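Local coordinates for ferulic acid decarboxylase 1 (Candida dubliniensis, PDB 4ZAD), which catalyses the reversible decarboxylation of aromatic acrylic acids such as ferulic, coumaric and cinnamic acid to vinyl products, using prenylated FMN and manganese, at residues K130-K135 with V307-Y312; I138-L143 with K186-L191; I374-L379 with V416-D421. All coordinates share one frame; numbering follows the deposited sequence.

Interaction 1: K130-K135 with V307-Y312; sequences KHHLTK and VNHISY
His131 to Thr134 run antiparallel to the end of the long strand 300-312, adding a short strand to the antiparallel sheet of the UbiD middle domain. Backbone bonds set the register. Tyr312 N donates to His131 O at 3.0 Å, and the hydrogen-bonded pair of Leu133 and Ile310 exchanges two bonds, the shorter from Leu133 N to Ile310 O at 2.8 Å. On the sheet face that carries His131, Leu133 and Tyr312, the contact is aromatic and apolar. The Tyr312 side chain, with chi1 of 63°, swings over the partner strand and presents a ring face to His131, whose CB lies 3.7 Å from the ring centroid in a CH-pi contact. The two rings are nearly parallel, 19° apart, yet slid so far that they barely overlap. Leu133 CD1 approaches the ring obliquely, 3.9 Å from Tyr312 CE1, and the phenol OH is tied down by Asp63. The opposite face holds His132 and His309, which meet rim to rim with planes at 52°. Asn308 and His309 both face Glu273 of strand 270-277, forming a classic beta bulge. Above one face of the His309 imidazole, offset toward its rim, sits the carbonyl oxygen of Leu133.

Interaction 2: I138-L143 with K186-L191; sequences IDLTKL and KSITGL
Lys186 reaches back along the chain of 138-143 and delivers its ammonium to the carbonyl of Ile138, NZ standing 3.0 Å from O and in the carbonyl plane. A bend at chi2 (-85°) turns the lysine, whose CB starts out away from the other segment, so that CD and CE also run close past that oxygen, CD at 3.2 Å from Ile138 O. The same NZ binds Lys135 O, so two backbone carbonyls of the chain leaving strand 131-134 grip one charge. Leu140 reaches across from its own segment, its CB pointing toward 186-191 and its CD1 branch laid against the backbone, 3.4 Å from Ser187 N. Leu140 CD1 also meets Ile188 CG1, at 4.0 Å. The segment 187-189 is a strand of the antiparallel sheet, paired with 181-184 and with 300-312, and the contact fastens the connection between strands 131-134 and 162-166 to its start. Val182 adds to the apolar surroundings of Leu140, while Ile138 packs on Ile310. Within 138-143 the chain turns through a backbone bond from Lys142 N to Asp139 O, with a weak one from Thr141 N to Asp139 OD1. Farther along, Leu191 touches the prenylated flavin.

Interaction 3: I374-L379 with V416-D421; sequences INTHEL and VGDDID
Thr376 and Asp418 meet through one carboxylate oxygen: Asp418 OD2 accepts from Thr376 N at 3.1 Å and from Thr376 OG1, also at 3.1 Å. The amide reaches it on the anti side, 20° out of the carboxylate plane, whereas the hydroxyl lies nearly in line with the C-O bond. The side chains cross at about a right angle. With chi1 of 62°, Asp418 CG sits between its own backbone N and carbonyl carbon, which carries the carboxylate over to the first turn of helix 376-381. Beside this pair, Ile374 N donates to Val416 O at 2.8 Å, an almost straight bond between the ends of the parallel strands 369-374 and 412-417 of the C-terminal domain. Thr376 CG2 packs near Gly417 CA, at 4.1 Å. One shell out, Asn375 is the N-cap of the helix, and the N-H of Glu378 points almost straight at Asn375 OD1, with N 2.9 Å from it. Past the strand, the chain makes a type I turn from Gly417 to Ile420 that includes Asp418, and Asp419 in it forms a salt bridge with Arg435. Asn375 and Asp418 thus both engage amides at the helix start, and the negative charge of Asp418 probably gains from the positive end of the helix dipole.

How the interactions relate
Interactions 1 and 2 are neighbours in the UbiD middle domain, their centres 13 Å apart, with interaction 2 nested in sequence inside the long loop that interaction 1 closes. They share one antiparallel sheet, in which strand 300-312 pairs with both 131-134 and 187-189. They also touch directly: Val307 N probably bonds to Lys186 O, and Ile138 CD1 packs on the backbone of Asn308 and His309. Interaction 3 follows later along the chain, in the mixed sheet of the C-terminal domain, on the opposite side of the molecule's centre, about 54 Å from interaction 1 and 50 Å from interaction 2 between centres. The three contacts therefore belong to two sheets, and segment 186-191 carries the residue, Leu191, that touches the flavin.

Interaction 1: K130-K135 with V307-Y312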
ATOM      1  N   LYS A 130     -16.099   3.579  45.555  1.00 31.64           N
ATOM      2  CA  LYS A 130     -15.602   4.343  46.695  1.00 32.49           C
ATOM      3  C   LYS A 130     -16.128   5.823  46.748  1.00 33.06           C
ATOM      4  O   LYS A 130     -16.433   6.326  47.833  1.00 32.34           O
ATOM      5  CB  LYS A 130     -14.069   4.276  46.764  1.00 32.40           C
ATOM      6  CG  LYS A 130     -13.442   5.053  47.959  1.00 33.20           C
ATOM      7  CD  LYS A 130     -11.917   5.158  47.869  1.00 32.08           C
ATOM      8  CE  LYS A 130     -11.266   5.326  49.242  1.00 31.71           C
ATOM      9  NZ  LYS A 130      -9.768   5.154  49.175  1.00 30.05           N
ATOM     10  N   HIS A 131     -16.213   6.499  45.596  1.00 33.71           N
ATOM     11  CA  HIS A 131     -16.691   7.888  45.521  1.00 34.23           C
ATOM     12  C   HIS A 131     -17.885   8.048  44.594  1.00 34.75           C
ATOM     13  O   HIS A 131     -17.975   7.411  43.550  1.00 33.54           O
ATOM     14  CB  HIS A 131     -15.607   8.858  45.021  1.00 34.55           C
ATOM     15  CG  HIS A 131     -14.363   8.887  45.853  1.00 36.63           C
ATOM     16  ND1 HIS A 131     -13.202   8.249  45.473  1.00 37.71           N
ATOM     17  CD2 HIS A 131     -14.094   9.489  47.039  1.00 38.46           C
ATOM     18  CE1 HIS A 131     -12.281   8.433  46.403  1.00 38.26           C
ATOM     19  NE2 HIS A 131     -12.793   9.186  47.360  1.00 37.83           N
ATOM     20  N   HIS A 132     -18.764   8.981  44.969  1.00 36.15           N
ATOM     21  CA  HIS A 132     -20.031   9.242  44.277  1.00 36.64           C
ATOM     22  C   HIS A 132     -20.253  10.727  44.046  1.00 37.37           C
ATOM     23  O   HIS A 132     -19.863  11.541  44.870  1.00 37.71           O
ATOM     24  CB  HIS A 132     -21.181   8.686  45.106  1.00 36.03           C
ATOM     25  CG  HIS A 132     -21.207   7.194  45.149  1.00 36.16           C
ATOM     26  ND1 HIS A 132     -20.458   6.462  46.042  1.00 36.99           N
ATOM     27  CD2 HIS A 132     -21.857   6.292  44.381  1.00 36.30           C
ATOM     28  CE1 HIS A 132     -20.664   5.172  45.840  1.00 37.30           C
ATOM     29  NE2 HIS A 132     -21.523   5.041  44.844  1.00 37.16           N
ATOM     30  N   LEU A 133     -20.868  11.055  42.912  1.00 37.97           N
ATOM     31  CA  LEU A 133     -21.360  12.386  42.631  1.00 38.84           C
ATOM     32  C   LEU A 133     -22.839  12.286  42.230  1.00 39.99           C
ATOM     33  O   LEU A 133     -23.198  11.416  41.416  1.00 40.25           O
ATOM     34  CB  LEU A 133     -20.567  13.022  41.497  1.00 39.05           C
ATOM     35  CG  LEU A 133     -19.112  13.456  41.730  1.00 39.53           C
ATOM     36  CD1 LEU A 133     -18.416  13.675  40.384  1.00 40.01           C
ATOM     37  CD2 LEU A 133     -19.060  14.725  42.548  1.00 38.78           C
ATOM     38  N   THR A 134     -23.692  13.150  42.814  1.00 40.51           N
ATOM     39  CA  THR A 134     -25.103  13.214  42.442  1.00 41.04           C
ATOM     40  C   THR A 134     -25.211  14.150  41.269  1.00 41.17           C
ATOM     41  O   THR A 134     -24.256  14.857  40.953  1.00 41.49           O
ATOM     42  CB  THR A 134     -25.990  13.795  43.554  1.00 41.64           C
ATOM     43  OG1 THR A 134     -25.628  15.176  43.784  1.00 43.12           O
ATOM     44  CG2 THR A 134     -25.898  12.963  44.854  1.00 41.17           C
ATOM     45  N   LYS A 135     -26.384  14.177  40.649  1.00 41.30           N
ATOM     46  CA  LYS A 135     -26.668  15.045  39.502  1.00 41.43           C
ATOM     47  C   LYS A 135     -26.329  16.516  39.757  1.00 41.40           C
ATOM     48  O   LYS A 135     -25.841  17.210  38.856  1.00 41.53           O
ATOM     49  CB  LYS A 135     -28.149  14.944  39.144  1.00 41.56           C
ATOM     50  CG  LYS A 135     -28.566  15.720  37.899  1.00 42.91           C
ATOM     51  CD  LYS A 135     -30.058  15.547  37.611  1.00 44.55           C
ATOM     52  CE  LYS A 135     -30.489  16.268  36.327  1.00 45.71           C
ATOM     53  NZ  LYS A 135     -31.790  15.727  35.801  1.00 45.45           N
ATOM     54  N   VAL A 307     -26.851  12.381  32.157  1.00 29.58           N
ATOM     55  CA  VAL A 307     -26.115  11.724  33.267  1.00 29.61           C
ATOM     56  C   VAL A 307     -26.674  12.200  34.614  1.00 30.68           C
ATOM     57  O   VAL A 307     -26.671  13.387  34.876  1.00 32.09           O
ATOM     58  CB  VAL A 307     -24.603  12.098  33.179  1.00 29.50           C
ATOM     59  CG1 VAL A 307     -23.788  11.497  34.311  1.00 28.91           C
ATOM     60  CG2 VAL A 307     -24.049  11.700  31.826  1.00 26.89           C
ATOM     61  N   ASN A 308     -27.161  11.280  35.444  1.00 31.51           N
ATOM     62  CA  ASN A 308     -27.666  11.577  36.779  1.00 32.06           C
ATOM     63  C   ASN A 308     -26.683  11.217  37.894  1.00 32.31           C
ATOM     64  O   ASN A 308     -26.854  11.649  39.013  1.00 33.41           O
ATOM     65  CB  ASN A 308     -28.974  10.792  37.087  1.00 32.61           C
ATOM     66  CG  ASN A 308     -30.142  11.058  36.087  1.00 33.48           C
ATOM     67  OD1 ASN A 308     -30.994  10.156  35.890  1.00 34.01           O
ATOM     68  ND2 ASN A 308     -30.199  12.263  35.479  1.00 30.50           N
ATOM     69  N   HIS A 309     -25.684  10.391  37.632  1.00 32.26           N
ATOM     70  CA  HIS A 309     -24.823   9.875  38.697  1.00 32.32           C
ATOM     71  C   HIS A 309     -23.455   9.604  38.131  1.00 31.98           C
ATOM     72  O   HIS A 309     -23.315   9.519  36.927  1.00 32.41           O
ATOM     73  CB  HIS A 309     -25.397   8.579  39.309  1.00 32.27           C
ATOM     74  CG  HIS A 309     -24.789   8.211  40.627  1.00 33.02           C
ATOM     75  ND1 HIS A 309     -25.144   8.823  41.814  1.00 33.77           N
ATOM     76  CD2 HIS A 309     -23.834   7.304  40.944  1.00 34.95           C
ATOM     77  CE1 HIS A 309     -24.451   8.287  42.804  1.00 34.97           C
ATOM     78  NE2 HIS A 309     -23.646   7.363  42.303  1.00 33.81           N
ATOM     79  N   ILE A 310     -22.452   9.519  39.002  1.00 31.58           N
ATOM     80  CA  ILE A 310     -21.104   9.122  38.625  1.00 31.44           C
ATOM     81  C   ILE A 310     -20.464   8.509  39.858  1.00 31.86           C
ATOM     82  O   ILE A 310     -20.556   9.050  40.971  1.00 31.28           O
ATOM     83  CB  ILE A 310     -20.202  10.292  38.186  1.00 31.78           C
ATOM     84  CG1 ILE A 310     -20.665  10.907  36.864  1.00 31.58           C
ATOM     85  CG2 ILE A 310     -18.705   9.842  38.060  1.00 30.28           C
ATOM     86  CD1 ILE A 310     -19.879  12.185  36.499  1.00 33.05           C
ATOM     87  N   SER A 311     -19.834   7.362  39.659  1.00 31.66           N
ATOM     88  CA  SER A 311     -19.069   6.716  40.702  1.00 31.28           C
ATOM     89  C   SER A 311     -17.665   6.601  40.118  1.00 31.64           C
ATOM     90  O   SER A 311     -17.527   6.456  38.921  1.00 30.91           O
ATOM     91  CB  SER A 311     -19.693   5.357  41.068  1.00 31.06           C
ATOM     92  OG  SER A 311     -19.569   4.398  40.024  1.00 30.87           O
ATOM     93  N   TYR A 312     -16.635   6.727  40.950  1.00 32.81           N
ATOM     94  CA  TYR A 312     -15.246   6.705  40.472  1.00 34.15           C
ATOM     95  C   TYR A 312     -14.256   6.379  41.584  1.00 34.38           C
ATOM     96  O   TYR A 312     -14.481   6.695  42.748  1.00 34.58           O
ATOM     97  CB  TYR A 312     -14.869   8.041  39.833  1.00 34.54           C
ATOM     98  CG  TYR A 312     -14.909   9.193  40.794  1.00 36.67           C
ATOM     99  CD1 TYR A 312     -16.088   9.872  41.042  1.00 37.10           C
ATOM    100  CD2 TYR A 312     -13.773   9.607  41.462  1.00 39.21           C
ATOM    101  CE1 TYR A 312     -16.135  10.922  41.931  1.00 38.00           C
ATOM    102  CE2 TYR A 312     -13.817  10.680  42.370  1.00 38.99           C
ATOM    103  CZ  TYR A 312     -15.000  11.313  42.591  1.00 36.75           C
ATOM    104  OH  TYR A 312     -15.061  12.351  43.451  1.00 36.39           O
TER

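Interaction 2: I138-L143 with K186-L191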
ATOM      1  N   ILE A 138     -22.590  17.215  39.621  1.00 39.26           N
ATOM      2  CA  ILE A 138     -21.902  16.859  38.378  1.00 38.86           C
ATOM      3  C   ILE A 138     -21.828  18.062  37.485  1.00 38.19           C
ATOM      4  O   ILE A 138     -22.825  18.755  37.331  1.00 37.50           O
ATOM      5  CB  ILE A 138     -22.639  15.738  37.591  1.00 38.94           C
ATOM      6  CG1 ILE A 138     -22.548  14.407  38.305  1.00 39.12           C
ATOM      7  CG2 ILE A 138     -22.059  15.572  36.200  1.00 38.14           C
ATOM      8  CD1 ILE A 138     -23.745  13.520  38.058  1.00 40.60           C
ATOM      9  N   ASP A 139     -20.655  18.279  36.891  1.00 38.11           N
ATOM     10  CA  ASP A 139     -20.435  19.326  35.873  1.00 38.41           C
ATOM     11  C   ASP A 139     -19.309  18.922  34.907  1.00 37.82           C
ATOM     12  O   ASP A 139     -18.118  19.153  35.161  1.00 36.97           O
ATOM     13  CB  ASP A 139     -20.128  20.681  36.529  1.00 38.67           C
ATOM     14  CG  ASP A 139     -20.126  21.829  35.536  1.00 39.99           C
ATOM     15  OD1 ASP A 139     -19.861  21.617  34.343  1.00 40.09           O
ATOM     16  OD2 ASP A 139     -20.367  22.977  35.961  1.00 45.20           O
ATOM     17  N   LEU A 140     -19.726  18.324  33.789  1.00 37.74           N
ATOM     18  CA  LEU A 140     -18.830  17.692  32.824  1.00 37.25           C
ATOM     19  C   LEU A 140     -17.939  18.728  32.125  1.00 37.85           C
ATOM     20  O   LEU A 140     -16.845  18.403  31.652  1.00 38.20           O
ATOM     21  CB  LEU A 140     -19.659  16.883  31.811  1.00 36.80           C
ATOM     22  CG  LEU A 140     -20.514  15.726  32.371  1.00 35.07           C
ATOM     23  CD1 LEU A 140     -21.375  15.091  31.290  1.00 32.61           C
ATOM     24  CD2 LEU A 140     -19.658  14.659  33.044  1.00 32.48           C
ATOM     25  N   THR A 141     -18.426  19.975  32.082  1.00 37.99           N
ATOM     26  CA  THR A 141     -17.727  21.155  31.526  1.00 37.50           C
ATOM     27  C   THR A 141     -16.359  21.372  32.189  1.00 36.99           C
ATOM     28  O   THR A 141     -15.412  21.830  31.535  1.00 36.62           O
ATOM     29  CB  THR A 141     -18.681  22.421  31.688  1.00 37.83           C
ATOM     30  OG1 THR A 141     -19.832  22.230  30.858  1.00 37.25           O
ATOM     31  CG2 THR A 141     -18.031  23.789  31.353  1.00 39.58           C
ATOM     32  N   LYS A 142     -16.258  21.012  33.470  1.00 36.17           N
ATOM     33  CA  LYS A 142     -15.063  21.299  34.267  1.00 36.23           C
ATOM     34  C   LYS A 142     -14.001  20.197  34.276  1.00 35.24           C
ATOM     35  O   LYS A 142     -12.846  20.440  34.664  1.00 34.80           O
ATOM     36  CB  LYS A 142     -15.464  21.657  35.708  1.00 36.71           C
ATOM     37  CG  LYS A 142     -16.545  22.776  35.801  1.00 37.78           C
ATOM     38  CD  LYS A 142     -16.101  24.075  35.124  1.00 38.87           C
ATOM     39  CE  LYS A 142     -17.149  25.172  35.228  1.00 40.28           C
ATOM     40  NZ  LYS A 142     -17.180  26.122  34.064  1.00 41.12           N
ATOM     41  N   LEU A 143     -14.375  19.008  33.813  1.00 34.35           N
ATOM     42  CA  LEU A 143     -13.420  17.886  33.712  1.00 33.44           C
ATOM     43  C   LEU A 143     -12.442  18.084  32.537  1.00 32.92           C
ATOM     44  O   LEU A 143     -12.755  18.781  31.574  1.00 32.55           O
ATOM     45  CB  LEU A 143     -14.184  16.563  33.595  1.00 33.06           C
ATOM     46  CG  LEU A 143     -15.117  16.248  34.780  1.00 31.01           C
ATOM     47  CD1 LEU A 143     -15.898  14.947  34.532  1.00 28.54           C
ATOM     48  CD2 LEU A 143     -14.313  16.174  36.040  1.00 27.98           C
ATOM     49  N   LYS A 186     -24.410  18.358  32.197  1.00 33.95           N
ATOM     50  CA  LYS A 186     -24.985  17.145  32.763  1.00 33.61           C
ATOM     51  C   LYS A 186     -25.295  16.112  31.687  1.00 32.82           C
ATOM     52  O   LYS A 186     -26.149  15.242  31.871  1.00 33.05           O
ATOM     53  CB  LYS A 186     -26.253  17.496  33.542  1.00 34.06           C
ATOM     54  CG  LYS A 186     -26.205  18.835  34.360  1.00 35.61           C
ATOM     55  CD  LYS A 186     -25.581  18.679  35.740  1.00 37.77           C
ATOM     56  CE  LYS A 186     -25.702  19.975  36.609  1.00 37.95           C
ATOM     57  NZ  LYS A 186     -25.515  19.762  38.087  1.00 34.13           N
ATOM     58  N   SER A 187     -24.561  16.154  30.589  1.00 31.68           N
ATOM     59  CA  SER A 187     -25.084  15.588  29.374  1.00 31.38           C
ATOM     60  C   SER A 187     -24.080  15.303  28.293  1.00 30.70           C
ATOM     61  O   SER A 187     -23.212  16.132  28.024  1.00 30.56           O
ATOM     62  CB  SER A 187     -26.121  16.524  28.775  1.00 31.40           C
ATOM     63  OG  SER A 187     -27.354  15.870  28.799  1.00 33.11           O
ATOM     64  N   ILE A 188     -24.280  14.157  27.630  1.00 29.57           N
ATOM     65  CA  ILE A 188     -23.432  13.711  26.561  1.00 28.81           C
ATOM     66  C   ILE A 188     -24.302  13.339  25.394  1.00 28.64           C
ATOM     67  O   ILE A 188     -25.357  12.733  25.590  1.00 28.67           O
ATOM     68  CB  ILE A 188     -22.666  12.432  26.977  1.00 28.89           C
ATOM     69  CG1 ILE A 188     -21.773  12.677  28.178  1.00 27.48           C
ATOM     70  CG2 ILE A 188     -21.842  11.896  25.817  1.00 28.26           C
ATOM     71  CD1 ILE A 188     -21.206  11.415  28.730  1.00 28.01           C
ATOM     72  N   THR A 189     -23.862  13.691  24.189  1.00 28.72           N
ATOM     73  CA  THR A 189     -24.475  13.196  22.955  1.00 28.79           C
ATOM     74  C   THR A 189     -23.426  12.471  22.142  1.00 28.96           C
ATOM     75  O   THR A 189     -22.233  12.791  22.196  1.00 28.76           O
ATOM     76  CB  THR A 189     -25.085  14.320  22.050  1.00 29.06           C
ATOM     77  OG1 THR A 189     -25.657  13.717  20.875  1.00 29.87           O
ATOM     78  CG2 THR A 189     -24.037  15.331  21.599  1.00 27.33           C
ATOM     79  N   GLY A 190     -23.879  11.495  21.376  1.00 29.11           N
ATOM     80  CA  GLY A 190     -22.997  10.736  20.532  1.00 28.91           C
ATOM     81  C   GLY A 190     -23.803  10.079  19.459  1.00 29.36           C
ATOM     82  O   GLY A 190     -25.022  10.161  19.461  1.00 29.74           O
ATOM     83  N   LEU A 191     -23.112   9.426  18.532  1.00 29.94           N
ATOM     84  CA  LEU A 191     -23.748   8.634  17.483  1.00 29.58           C
ATOM     85  C   LEU A 191     -24.572   7.460  17.999  1.00 29.35           C
ATOM     86  O   LEU A 191     -24.141   6.710  18.887  1.00 29.63           O
ATOM     87  CB  LEU A 191     -22.684   8.041  16.558  1.00 30.02           C
ATOM     88  CG  LEU A 191     -22.097   8.880  15.437  1.00 30.83           C
ATOM     89  CD1 LEU A 191     -21.049   7.999  14.769  1.00 33.36           C
ATOM     90  CD2 LEU A 191     -23.165   9.279  14.458  1.00 31.55           C
TER

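Interaction 3: I374-L379 with V416-D421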
ATOM      1  N   ILE A 374      -8.210 -17.367   0.005  1.00 24.01           N
ATOM      2  CA  ILE A 374      -8.832 -18.578  -0.551  1.00 24.35           C
ATOM      3  C   ILE A 374      -7.797 -19.659  -0.815  1.00 25.38           C
ATOM      4  O   ILE A 374      -6.796 -19.417  -1.467  1.00 24.87           O
ATOM      5  CB  ILE A 374      -9.493 -18.261  -1.940  1.00 24.25           C
ATOM      6  CG1 ILE A 374     -10.537 -17.133  -1.814  1.00 23.86           C
ATOM      7  CG2 ILE A 374     -10.058 -19.485  -2.580  1.00 23.42           C
ATOM      8  CD1 ILE A 374     -11.558 -17.313  -0.696  1.00 22.75           C
ATOM      9  N   ASN A 375      -8.050 -20.848  -0.281  1.00 27.30           N
ATOM     10  CA  ASN A 375      -7.363 -22.075  -0.639  1.00 28.12           C
ATOM     11  C   ASN A 375      -7.735 -22.510  -2.068  1.00 28.82           C
ATOM     12  O   ASN A 375      -8.820 -23.042  -2.294  1.00 29.44           O
ATOM     13  CB  ASN A 375      -7.791 -23.145   0.353  1.00 28.63           C
ATOM     14  CG  ASN A 375      -7.050 -24.469   0.160  1.00 31.10           C
ATOM     15  OD1 ASN A 375      -7.084 -25.079  -0.923  1.00 32.84           O
ATOM     16  ND2 ASN A 375      -6.374 -24.915   1.216  1.00 30.11           N
ATOM     17  N   THR A 376      -6.850 -22.291  -3.034  1.00 29.76           N
ATOM     18  CA  THR A 376      -7.149 -22.641  -4.446  1.00 30.89           C
ATOM     19  C   THR A 376      -7.444 -24.135  -4.705  1.00 32.01           C
ATOM     20  O   THR A 376      -8.269 -24.443  -5.544  1.00 32.08           O
ATOM     21  CB  THR A 376      -6.036 -22.149  -5.421  1.00 30.44           C
ATOM     22  OG1 THR A 376      -4.760 -22.639  -5.012  1.00 30.43           O
ATOM     23  CG2 THR A 376      -5.977 -20.652  -5.409  1.00 31.17           C
ATOM     24  N   HIS A 377      -6.774 -25.045  -3.991  1.00 33.64           N
ATOM     25  CA  HIS A 377      -6.999 -26.484  -4.142  1.00 35.41           C
ATOM     26  C   HIS A 377      -8.444 -26.866  -3.877  1.00 35.23           C
ATOM     27  O   HIS A 377      -9.074 -27.574  -4.668  1.00 35.91           O
ATOM     28  CB  HIS A 377      -6.092 -27.297  -3.200  1.00 36.61           C
ATOM     29  CG  HIS A 377      -4.687 -27.417  -3.687  1.00 41.60           C
ATOM     30  ND1 HIS A 377      -4.291 -28.393  -4.584  1.00 46.86           N
ATOM     31  CD2 HIS A 377      -3.592 -26.650  -3.447  1.00 45.09           C
ATOM     32  CE1 HIS A 377      -3.004 -28.237  -4.851  1.00 48.86           C
ATOM     33  NE2 HIS A 377      -2.559 -27.182  -4.182  1.00 46.98           N
ATOM     34  N   GLU A 378      -8.966 -26.397  -2.758  1.00 34.83           N
ATOM     35  CA  GLU A 378     -10.366 -26.593  -2.462  1.00 34.73           C
ATOM     36  C   GLU A 378     -11.224 -25.767  -3.382  1.00 34.10           C
ATOM     37  O   GLU A 378     -12.381 -26.098  -3.546  1.00 34.44           O
ATOM     38  CB  GLU A 378     -10.673 -26.206  -1.018  1.00 34.88           C
ATOM     39  CG  GLU A 378      -9.996 -27.066  -0.006  1.00 35.27           C
ATOM     40  CD  GLU A 378     -10.483 -28.492  -0.026  1.00 36.80           C
ATOM     41  OE1 GLU A 378     -11.709 -28.722  -0.191  1.00 37.15           O
ATOM     42  OE2 GLU A 378      -9.630 -29.376   0.168  1.00 38.69           O
ATOM     43  N   LEU A 379     -10.682 -24.673  -3.935  1.00 33.64           N
ATOM     44  CA  LEU A 379     -11.444 -23.835  -4.865  1.00 33.36           C
ATOM     45  C   LEU A 379     -11.767 -24.571  -6.159  1.00 34.01           C
ATOM     46  O   LEU A 379     -12.852 -24.433  -6.736  1.00 34.57           O
ATOM     47  CB  LEU A 379     -10.706 -22.538  -5.180  1.00 32.45           C
ATOM     48  CG  LEU A 379     -11.514 -21.603  -6.083  1.00 30.90           C
ATOM     49  CD1 LEU A 379     -12.882 -21.344  -5.441  1.00 27.94           C
ATOM     50  CD2 LEU A 379     -10.789 -20.283  -6.443  1.00 27.85           C
ATOM     51  N   VAL A 416      -8.306 -13.411  -2.875  1.00 19.82           N
ATOM     52  CA  VAL A 416      -6.973 -13.724  -3.297  1.00 20.15           C
ATOM     53  C   VAL A 416      -6.610 -15.172  -2.968  1.00 20.78           C
ATOM     54  O   VAL A 416      -7.148 -15.762  -2.040  1.00 20.35           O
ATOM     55  CB  VAL A 416      -5.961 -12.745  -2.674  1.00 20.57           C
ATOM     56  CG1 VAL A 416      -5.909 -12.863  -1.136  1.00 18.38           C
ATOM     57  CG2 VAL A 416      -4.610 -12.985  -3.298  1.00 21.22           C
ATOM     58  N   GLY A 417      -5.706 -15.749  -3.747  1.00 21.61           N
ATOM     59  CA  GLY A 417      -5.258 -17.117  -3.525  1.00 22.12           C
ATOM     60  C   GLY A 417      -4.287 -17.200  -2.372  1.00 23.07           C
ATOM     61  O   GLY A 417      -3.846 -16.181  -1.835  1.00 23.91           O
ATOM     62  N   ASP A 418      -3.931 -18.423  -2.013  1.00 23.33           N
ATOM     63  CA  ASP A 418      -3.389 -18.724  -0.702  1.00 24.13           C
ATOM     64  C   ASP A 418      -1.872 -18.604  -0.653  1.00 24.09           C
ATOM     65  O   ASP A 418      -1.268 -19.086   0.284  1.00 23.65           O
ATOM     66  CB  ASP A 418      -3.829 -20.153  -0.286  1.00 25.37           C
ATOM     67  CG  ASP A 418      -3.283 -21.227  -1.242  1.00 28.15           C
ATOM     68  OD1 ASP A 418      -2.104 -21.603  -1.072  1.00 31.67           O
ATOM     69  OD2 ASP A 418      -3.986 -21.603  -2.212  1.00 32.46           O
ATOM     70  N   ASP A 419      -1.259 -17.972  -1.656  1.00 24.60           N
ATOM     71  CA  ASP A 419       0.200 -17.670  -1.655  1.00 24.99           C
ATOM     72  C   ASP A 419       0.479 -16.334  -0.923  1.00 24.24           C
ATOM     73  O   ASP A 419       1.615 -16.005  -0.594  1.00 22.42           O
ATOM     74  CB  ASP A 419       0.733 -17.609  -3.101  1.00 25.07           C
ATOM     75  CG  ASP A 419       0.026 -16.527  -3.947  1.00 28.16           C
ATOM     76  OD1 ASP A 419      -1.249 -16.537  -4.003  1.00 28.29           O
ATOM     77  OD2 ASP A 419       0.757 -15.668  -4.551  1.00 29.99           O
ATOM     78  N   ILE A 420      -0.590 -15.580  -0.689  1.00 23.48           N
ATOM     79  CA  ILE A 420      -0.488 -14.244  -0.130  1.00 23.56           C
ATOM     80  C   ILE A 420      -0.833 -14.282   1.354  1.00 23.18           C
ATOM     81  O   ILE A 420      -1.966 -14.667   1.727  1.00 23.96           O
ATOM     82  CB  ILE A 420      -1.482 -13.270  -0.841  1.00 23.12           C
ATOM     83  CG1 ILE A 420      -1.169 -13.182  -2.323  1.00 21.82           C
ATOM     84  CG2 ILE A 420      -1.443 -11.907  -0.226  1.00 23.41           C
ATOM     85  CD1 ILE A 420       0.165 -12.773  -2.597  1.00 20.32           C
ATOM     86  N   ASP A 421       0.126 -13.891   2.190  1.00 22.19           N
ATOM     87  CA  ASP A 421      -0.143 -13.659   3.619  1.00 22.00           C
ATOM     88  C   ASP A 421      -0.887 -12.328   3.655  1.00 20.62           C
ATOM     89  O   ASP A 421      -0.300 -11.271   3.474  1.00 20.72           O
ATOM     90  CB  ASP A 421       1.165 -13.676   4.428  1.00 22.07           C
ATOM     91  CG  ASP A 421       1.009 -13.201   5.887  1.00 25.62           C
ATOM     92  OD1 ASP A 421      -0.117 -12.976   6.355  1.00 28.42           O
ATOM     93  OD2 ASP A 421       2.065 -13.029   6.578  1.00 29.85           O
TER